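Local coordinates for protein putative ribose operon repressor (Burkholderia thailandensis, PDB 3EGC) that probably acts as a LacI-family transcriptional repressor, binding regulatory DNA and sensing a small molecule through its periplasmic-binding-protein-like domain, at residues I14-D17 with F22-E25; T46-V51 with V93-R98; V51-A56 with H77-T82. All coordinates share one frame; numbering follows the deposited sequence.

Interaction 1: residues I14-D17 with F22-E25; sequences IVSD and FFAE
F23, on the first turn of helix 21-36, reaches back to the end of strand 10-15 and meets V15, S16 and D17. Its CB lies 3.6 Å from V15 CG1, the apolar part of the contact, where the two side chains run past each other in opposite senses. With CG placed opposite the carbonyl carbon (chi1 -64°), the ring continues from there over the loop that leaves the strand. F23 CG is 3.7 Å from D17 O, and the same carbonyl oxygen approaches F23 CD2 obliquely at 3.3 Å. At the far end, S16 OG sits over one face of the ring, 3.2 Å from F23 CZ and 3.6 Å from both F23 CE1 and CE2. The opposite face is covered by F22, whose CD2 stands 3.6 Å above the middle of the ring, so the F23 ring is held between a hydroxyl and its aromatic neighbour. No hydrogen bond joins the two segments. Just beyond, A24 packs on A24 of the second subunit. A strand, a short loop and a returning helix in this order form the start of the first beta-alpha-beta unit (strands 10-15 and 40-45, helix 21-36) of the Rossmann-like lobe of LacI and periplasmic sugar-binding proteins.

Interaction 2: residues T46-V51 with V93-R98; sequences TAEDIV and VNRELR
E48 and R95 meet only at the ends of their side chains, while their CA atoms stay 12.6 Å apart. The ionic part is one salt bridge: R95 NH2 donates to E48 OE1 at 3.4 Å, a weak hydrogen bond although its N-H...O angle of 160° is fairly straight. OE1 comes in at the guanidinium edge, near its plane, and the carboxylate is turned 31° from that plane. The second oxygen is farther off, with E48 OE2 3.7 Å from R95 NH1, so the pairing is lopsided and not a two-bond fork. Both chains are bent: E48 folds at chi2 (-75°), and R95 at chi2 and chi3 before its guanidinium reaches the carboxylate.

Hydrogen bonds within each segment shape the backbones that present these groups. T46 to D49 is a type I' turn closed by D49 N to T46 O (3.2 Å), and T46 OG1 accepts from E48 N at 3.2 Å in an ST turn. D49 then caps helix 50-62 through a weak bond from V51 N to OD2. Opposite, R95 N to V93 O (2.8 Å) closes a gamma turn at N94.

By plain side-chain packing, R95 touches L137 and, at the start of helix 138-153, T139, while E48 packs on S16. The single long bond between an exposed acid and a buried arginine is consistent with a light electrostatic tie between two loops, each shaped mainly by its own turn.

Interaction 3: residues V51-A56 with H77-T82; sequences VREREA and HDYLRT
Helix 50-62 and the short helix 78-82 come nearest at R54 and Y79, whose CA atoms are 8.0 Å apart. The gap is thus spanned by side chains in this part of the Rossmann-like lobe, where strand 67-70 connects the two helices along the chain. E53 points at the partner with CG opposite its backbone N (chi1 178°) and an extended chain, which carries its carboxylate to two rings. Y79 OH donates to E53 OE1 at 2.6 Å, and OE1 receives it on its anti lone pair, the one turned away from OE2. H77 NE2 makes a weaker bond to E53 OE2 at 3.3 Å, with the imidazole nearly coplanar with the carboxylate (25°) and meeting it edge-on. OE2 also accepts from S73 N, so three donors grip this buried carboxylate. R54 takes a face of the Y79 ring, whose edge meets E53: R54 CG makes a CH-pi contact 3.8 Å from the centroid, while the guanidinium is too distant for more than a weak cation-pi attraction. R52 O, in helix 50-62, accepts a hydrogen bond from R35 NH2 of the second subunit. The tyrosine ring is clamped from both faces, by R54 CG 3.5 Å above one and by L80 CG 3.8 Å above the other.

All three contacts belong to the same lobe, but they differ in depth. Interaction 1 is buried and depends on one aromatic ring; interactions 2 and 3 are partly buried, the former joined by one weak ionic bond, the latter by a carboxylate that accepts from a tyrosine hydroxyl and a histidine N-H, with an arginine chain packed on the tyrosine face. Interactions 2 and 3 both use helix 50-62, share V51 and lie about 9 Å apart between centres, with I50 CD1 3.5 Å from H77 NE2. Strand 10-15 connects interaction 1 to both: V15 O is 3.0 Å from T46 N, probably as a hydrogen bond, and I14 CD1 packs 3.6 Å from A56 CB. Interactions 1 and 3 also border the second subunit.

Interaction 1: residues I14-D17 with F22-E25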
loop_
_atom_site.group_PDB
_atom_site.type_symbol
_atom_site.label_atom_id
_atom_site.label_comp_id
_atom_site.label_asym_id
_atom_site.label_seq_id
_atom_site.Cartn_x
_atom_site.Cartn_y
_atom_site.Cartn_z
ATOM N N ILE A 14 -10.860 10.514 5.345
ATOM C CA ILE A 14 -11.746 9.589 4.678
ATOM C C ILE A 14 -11.124 9.309 3.346
ATOM O O ILE A 14 -10.884 10.196 2.597
ATOM C CB ILE A 14 -13.188 10.163 4.505
ATOM C CG1 ILE A 14 -13.831 10.357 5.884
ATOM C CG2 ILE A 14 -14.042 9.235 3.564
ATOM C CD1 ILE A 14 -15.240 11.050 5.892
ATOM N N VAL A 15 -10.847 8.059 3.079
ATOM C CA VAL A 15 -10.090 7.686 1.934
ATOM C C VAL A 15 -10.889 6.697 1.081
ATOM O O VAL A 15 -11.483 5.765 1.611
ATOM C CB VAL A 15 -8.745 7.110 2.446
ATOM C CG1 VAL A 15 -8.227 5.978 1.608
ATOM C CG2 VAL A 15 -7.723 8.253 2.610
ATOM N N SER A 16 -10.846 6.847 -0.243
ATOM C CA SER A 16 -11.580 5.974 -1.121
ATOM C C SER A 16 -11.012 4.522 -1.230
ATOM O O SER A 16 -11.791 3.547 -1.511
ATOM C CB SER A 16 -11.673 6.599 -2.480
ATOM O OG SER A 16 -10.398 7.097 -2.906
ATOM N N ASP A 17 -9.699 4.352 -1.004
ATOM C CA ASP A 17 -9.162 3.009 -0.987
ATOM C C ASP A 17 -7.812 2.843 -0.258
ATOM O O ASP A 17 -6.771 2.887 -0.889
ATOM C CB ASP A 17 -9.078 2.440 -2.414
ATOM C CG ASP A 17 -8.645 1.015 -2.430
ATOM O OD1 ASP A 17 -8.494 0.400 -1.335
ATOM O OD2 ASP A 17 -8.417 0.492 -3.536
ATOM N N PHE A 22 -1.241 4.287 -3.161
ATOM C CA PHE A 22 -1.338 5.710 -3.332
ATOM C C PHE A 22 -1.895 6.390 -2.068
ATOM O O PHE A 22 -1.287 7.292 -1.512
ATOM C CB PHE A 22 -2.185 6.043 -4.568
ATOM C CG PHE A 22 -2.408 7.519 -4.755
ATOM C CD1 PHE A 22 -1.516 8.298 -5.455
ATOM C CD2 PHE A 22 -3.537 8.136 -4.204
ATOM C CE1 PHE A 22 -1.761 9.698 -5.592
ATOM C CE2 PHE A 22 -3.783 9.467 -4.345
ATOM C CZ PHE A 22 -2.911 10.245 -5.044
ATOM N N PHE A 23 -3.086 5.952 -1.665
ATOM C CA PHE A 23 -3.827 6.462 -0.525
ATOM C C PHE A 23 -3.183 6.189 0.857
ATOM O O PHE A 23 -3.323 6.965 1.754
ATOM C CB PHE A 23 -5.304 5.930 -0.574
ATOM C CG PHE A 23 -6.071 6.421 -1.762
ATOM C CD1 PHE A 23 -6.390 7.788 -1.908
ATOM C CD2 PHE A 23 -6.445 5.537 -2.766
ATOM C CE1 PHE A 23 -7.035 8.244 -3.044
ATOM C CE2 PHE A 23 -7.131 5.984 -3.909
ATOM C CZ PHE A 23 -7.415 7.352 -4.064
ATOM N N ALA A 24 -2.554 5.043 1.017
ATOM C CA ALA A 24 -1.742 4.742 2.171
ATOM C C ALA A 24 -0.571 5.736 2.374
ATOM O O ALA A 24 -0.236 6.112 3.513
ATOM C CB ALA A 24 -1.155 3.256 2.080
ATOM N N GLU A 25 0.101 6.062 1.288
ATOM C CA GLU A 25 1.183 7.065 1.363
ATOM C C GLU A 25 0.632 8.514 1.592
ATOM O O GLU A 25 1.273 9.304 2.253
ATOM C CB GLU A 25 2.038 7.031 0.102
ATOM C CG GLU A 25 2.874 5.755 -0.127
ATOM C CD GLU A 25 3.614 5.811 -1.488
ATOM O OE1 GLU A 25 3.521 6.810 -2.254
ATOM O OE2 GLU A 25 4.361 4.895 -1.812
#

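Interaction 2: residues T46-V51 with V93-R98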
loop_
_atom_site.group_PDB
_atom_site.type_symbol
_atom_site.label_atom_id
_atom_site.label_comp_id
_atom_site.label_asym_id
_atom_site.label_seq_id
_atom_site.Cartn_x
_atom_site.Cartn_y
_atom_site.Cartn_z
ATOM N N THR A 46 -13.590 3.803 2.501
ATOM C CA THR A 46 -14.903 3.666 1.828
ATOM C C THR A 46 -14.928 2.606 0.777
ATOM O O THR A 46 -15.988 2.222 0.371
ATOM C CB THR A 46 -15.381 4.990 1.126
ATOM O OG1 THR A 46 -14.586 5.263 -0.044
ATOM C CG2 THR A 46 -15.332 6.155 2.061
ATOM N N ALA A 47 -13.766 2.143 0.327
ATOM C CA ALA A 47 -13.672 1.191 -0.781
ATOM C C ALA A 47 -14.488 1.637 -1.986
ATOM O O ALA A 47 -15.087 0.811 -2.634
ATOM C CB ALA A 47 -14.067 -0.239 -0.369
ATOM N N GLU A 48 -14.461 2.939 -2.258
ATOM C CA GLU A 48 -14.998 3.543 -3.497
ATOM C C GLU A 48 -16.527 3.467 -3.534
ATOM O O GLU A 48 -17.128 3.455 -4.598
ATOM C CB GLU A 48 -14.388 2.930 -4.761
ATOM C CG GLU A 48 -12.929 3.250 -4.997
ATOM C CD GLU A 48 -12.651 4.680 -5.504
ATOM O OE1 GLU A 48 -13.594 5.357 -5.971
ATOM O OE2 GLU A 48 -11.471 5.124 -5.434
ATOM N N ASP A 49 -17.134 3.378 -2.349
ATOM C CA ASP A 49 -18.578 3.384 -2.212
ATOM C C ASP A 49 -19.038 4.758 -1.659
ATOM O O ASP A 49 -18.772 5.108 -0.514
ATOM C CB ASP A 49 -18.990 2.249 -1.288
ATOM C CG ASP A 49 -20.529 2.097 -1.165
ATOM O OD1 ASP A 49 -20.990 1.350 -0.283
ATOM O OD2 ASP A 49 -21.286 2.705 -1.947
ATOM N N ILE A 50 -19.732 5.523 -2.474
ATOM C CA ILE A 50 -20.211 6.843 -2.066
ATOM C C ILE A 50 -21.179 6.793 -0.834
ATOM O O ILE A 50 -21.250 7.732 -0.054
ATOM C CB ILE A 50 -20.857 7.571 -3.265
ATOM C CG1 ILE A 50 -21.020 9.059 -2.972
ATOM C CG2 ILE A 50 -22.157 6.864 -3.694
ATOM C CD1 ILE A 50 -19.777 9.835 -3.174
ATOM N N VAL A 51 -21.888 5.695 -0.646
ATOM C CA VAL A 51 -22.840 5.571 0.443
ATOM C C VAL A 51 -22.066 5.393 1.774
ATOM O O VAL A 51 -22.405 5.947 2.806
ATOM C CB VAL A 51 -23.814 4.366 0.208
ATOM C CG1 VAL A 51 -24.580 4.017 1.483
ATOM C CG2 VAL A 51 -24.807 4.647 -0.946
ATOM N N VAL A 93 -8.356 15.586 -1.518
ATOM C CA VAL A 93 -7.053 15.241 -2.163
ATOM C C VAL A 93 -7.375 14.396 -3.366
ATOM O O VAL A 93 -8.440 13.684 -3.367
ATOM C CB VAL A 93 -6.108 14.413 -1.224
ATOM C CG1 VAL A 93 -5.657 15.263 -0.093
ATOM C CG2 VAL A 93 -6.850 13.131 -0.713
ATOM N N ASN A 94 -6.457 14.461 -4.344
ATOM C CA ASN A 94 -6.414 13.583 -5.496
ATOM C C ASN A 94 -7.463 13.995 -6.542
ATOM O O ASN A 94 -7.127 14.213 -7.739
ATOM C CB ASN A 94 -6.500 12.113 -5.068
ATOM C CG ASN A 94 -6.686 11.138 -6.243
ATOM O OD1 ASN A 94 -7.616 10.311 -6.234
ATOM N ND2 ASN A 94 -5.846 11.233 -7.237
ATOM N N ARG A 95 -8.711 14.116 -6.081
ATOM C CA ARG A 95 -9.828 14.540 -6.929
ATOM C C ARG A 95 -10.486 15.742 -6.256
ATOM O O ARG A 95 -10.697 15.707 -5.053
ATOM C CB ARG A 95 -10.890 13.420 -7.116
ATOM C CG ARG A 95 -10.498 12.350 -8.114
ATOM C CD ARG A 95 -10.291 11.009 -7.497
ATOM N NE ARG A 95 -11.546 10.305 -7.242
ATOM C CZ ARG A 95 -11.699 8.984 -7.186
ATOM N NH1 ARG A 95 -10.692 8.148 -7.397
ATOM N NH2 ARG A 95 -12.898 8.499 -6.908
ATOM N N GLU A 96 -10.828 16.767 -7.031
ATOM C CA GLU A 96 -11.430 17.971 -6.476
ATOM C C GLU A 96 -12.917 17.740 -6.176
ATOM O O GLU A 96 -13.549 16.810 -6.707
ATOM C CB GLU A 96 -11.248 19.153 -7.438
ATOM C CG GLU A 96 -12.074 18.960 -8.655
ATOM C CD GLU A 96 -11.793 19.977 -9.746
ATOM O OE1 GLU A 96 -12.443 20.207 -10.629
ATOM O OE2 GLU A 96 -10.929 20.679 -9.872
ATOM N N LEU A 97 -13.485 18.596 -5.333
ATOM C CA LEU A 97 -14.894 18.511 -4.985
ATOM C C LEU A 97 -15.746 19.451 -5.830
ATOM O O LEU A 97 -16.841 19.069 -6.271
ATOM C CB LEU A 97 -15.089 18.857 -3.525
ATOM C CG LEU A 97 -15.301 17.750 -2.500
ATOM C CD1 LEU A 97 -15.115 16.387 -3.136
ATOM C CD2 LEU A 97 -14.404 17.969 -1.261
ATOM N N ARG A 98 -15.254 20.665 -6.071
ATOM C CA ARG A 98 -16.052 21.661 -6.796
ATOM C C ARG A 98 -17.199 22.063 -5.914
ATOM O O ARG A 98 -18.336 22.086 -6.332
ATOM C CB ARG A 98 -16.590 21.087 -8.102
ATOM C CG ARG A 98 -15.531 21.067 -9.196
ATOM C CD ARG A 98 -15.816 20.049 -10.232
ATOM N NE ARG A 98 -17.160 20.156 -10.788
ATOM C CZ ARG A 98 -17.820 19.122 -11.287
ATOM N NH1 ARG A 98 -19.054 19.285 -11.765
ATOM N NH2 ARG A 98 -17.228 17.937 -11.346
#

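Interaction 3: residues V51-A56 with H77-T82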
loop_
_atom_site.group_PDB
_atom_site.type_symbol
_atom_site.label_atom_id
_atom_site.label_comp_id
_atom_site.label_asym_id
_atom_site.label_seq_id
_atom_site.Cartn_x
_atom_site.Cartn_y
_atom_site.Cartn_z
ATOM N N VAL A 51 -21.888 5.695 -0.646
ATOM C CA VAL A 51 -22.840 5.571 0.443
ATOM C C VAL A 51 -22.066 5.393 1.774
ATOM O O VAL A 51 -22.405 5.947 2.806
ATOM C CB VAL A 51 -23.814 4.366 0.208
ATOM C CG1 VAL A 51 -24.580 4.017 1.483
ATOM C CG2 VAL A 51 -24.807 4.647 -0.946
ATOM N N ARG A 52 -21.013 4.607 1.749
ATOM C CA ARG A 52 -20.064 4.618 2.829
ATOM C C ARG A 52 -19.341 5.964 3.064
ATOM O O ARG A 52 -19.123 6.326 4.195
ATOM C CB ARG A 52 -19.050 3.467 2.670
ATOM C CG ARG A 52 -19.703 2.135 2.869
ATOM C CD ARG A 52 -18.871 0.951 2.322
ATOM N NE ARG A 52 -17.543 0.974 2.913
ATOM C CZ ARG A 52 -16.623 0.060 2.681
ATOM N NH1 ARG A 52 -15.416 0.177 3.241
ATOM N NH2 ARG A 52 -16.919 -0.969 1.884
ATOM N N GLU A 53 -19.006 6.693 2.002
ATOM C CA GLU A 53 -18.403 8.004 2.175
ATOM C C GLU A 53 -19.321 8.964 2.993
ATOM O O GLU A 53 -18.894 9.638 3.944
ATOM C CB GLU A 53 -18.021 8.626 0.823
ATOM C CG GLU A 53 -17.428 10.001 0.958
ATOM C CD GLU A 53 -17.344 10.724 -0.375
ATOM O OE1 GLU A 53 -18.170 11.644 -0.600
ATOM O OE2 GLU A 53 -16.473 10.399 -1.201
ATOM N N ARG A 54 -20.581 9.015 2.586
ATOM C CA ARG A 54 -21.559 9.880 3.206
ATOM C C ARG A 54 -21.779 9.441 4.650
ATOM O O ARG A 54 -21.943 10.256 5.520
ATOM C CB ARG A 54 -22.873 9.802 2.418
ATOM C CG ARG A 54 -23.840 10.877 2.766
ATOM C CD ARG A 54 -25.033 10.899 1.735
ATOM N NE ARG A 54 -24.868 10.030 0.572
ATOM C CZ ARG A 54 -25.754 9.120 0.131
ATOM N NH1 ARG A 54 -26.895 8.905 0.769
ATOM N NH2 ARG A 54 -25.490 8.430 -0.978
ATOM N N GLU A 55 -21.758 8.147 4.918
ATOM C CA GLU A 55 -21.890 7.692 6.287
ATOM C C GLU A 55 -20.702 8.033 7.154
ATOM O O GLU A 55 -20.847 8.335 8.368
ATOM C CB GLU A 55 -22.141 6.172 6.360
ATOM C CG GLU A 55 -23.484 5.785 5.728
ATOM C CD GLU A 55 -23.782 4.284 5.727
ATOM O OE1 GLU A 55 -24.996 3.928 5.649
ATOM O OE2 GLU A 55 -22.824 3.470 5.763
ATOM N N ALA A 56 -19.507 7.948 6.566
ATOM C CA ALA A 56 -18.330 8.351 7.310
ATOM C C ALA A 56 -18.398 9.851 7.637
ATOM O O ALA A 56 -18.126 10.253 8.786
ATOM C CB ALA A 56 -17.094 7.994 6.595
ATOM N N HIS A 77 -21.311 14.921 -4.843
ATOM C CA HIS A 77 -20.866 15.427 -3.545
ATOM C C HIS A 77 -21.634 16.643 -3.024
ATOM O O HIS A 77 -21.233 17.266 -2.062
ATOM C CB HIS A 77 -19.360 15.663 -3.588
ATOM C CG HIS A 77 -18.578 14.399 -3.774
ATOM N ND1 HIS A 77 -18.192 13.928 -5.013
ATOM C CD2 HIS A 77 -18.178 13.469 -2.876
ATOM C CE1 HIS A 77 -17.562 12.778 -4.859
ATOM N NE2 HIS A 77 -17.543 12.477 -3.576
ATOM N N ASP A 78 -22.764 16.961 -3.643
ATOM C CA ASP A 78 -23.579 18.087 -3.222
ATOM C C ASP A 78 -24.083 17.977 -1.785
ATOM O O ASP A 78 -24.274 18.994 -1.132
ATOM C CB ASP A 78 -24.731 18.266 -4.131
ATOM N N TYR A 79 -24.294 16.759 -1.303
ATOM C CA TYR A 79 -24.695 16.525 0.058
ATOM C C TYR A 79 -23.711 17.164 1.015
ATOM O O TYR A 79 -24.057 17.482 2.148
ATOM C CB TYR A 79 -24.802 15.009 0.358
ATOM C CG TYR A 79 -23.452 14.316 0.618
ATOM C CD1 TYR A 79 -22.907 14.246 1.913
ATOM C CD2 TYR A 79 -22.726 13.753 -0.434
ATOM C CE1 TYR A 79 -21.695 13.606 2.138
ATOM C CE2 TYR A 79 -21.508 13.125 -0.225
ATOM C CZ TYR A 79 -20.991 13.051 1.051
ATOM O OH TYR A 79 -19.773 12.446 1.244
ATOM N N LEU A 80 -22.465 17.336 0.593
ATOM C CA LEU A 80 -21.517 18.019 1.465
ATOM C C LEU A 80 -21.952 19.441 1.688
ATOM O O LEU A 80 -21.814 20.031 2.788
ATOM C CB LEU A 80 -20.102 17.981 0.891
ATOM C CG LEU A 80 -19.421 16.602 0.934
ATOM C CD1 LEU A 80 -18.199 16.566 0.049
ATOM C CD2 LEU A 80 -19.096 16.237 2.372
ATOM N N ARG A 81 -22.450 20.027 0.626
ATOM C CA ARG A 81 -22.693 21.446 0.683
ATOM C C ARG A 81 -24.027 21.712 1.342
ATOM O O ARG A 81 -24.230 22.786 1.830
ATOM C CB ARG A 81 -22.643 22.010 -0.717
ATOM C CG ARG A 81 -23.971 22.344 -1.286
ATOM C CD ARG A 81 -23.777 23.663 -1.972
ATOM N NE ARG A 81 -23.556 23.519 -3.399
ATOM C CZ ARG A 81 -24.493 23.776 -4.309
ATOM N NH1 ARG A 81 -24.198 23.647 -5.595
ATOM N NH2 ARG A 81 -25.717 24.157 -3.928
ATOM N N THR A 82 -24.909 20.706 1.425
ATOM C CA THR A 82 -26.215 20.939 2.037
ATOM C C THR A 82 -26.370 20.348 3.423
ATOM O O THR A 82 -27.242 20.780 4.151
ATOM C CB THR A 82 -27.377 20.456 1.163
ATOM O OG1 THR A 82 -27.333 19.026 1.046
ATOM C CG2 THR A 82 -27.299 21.115 -0.228
#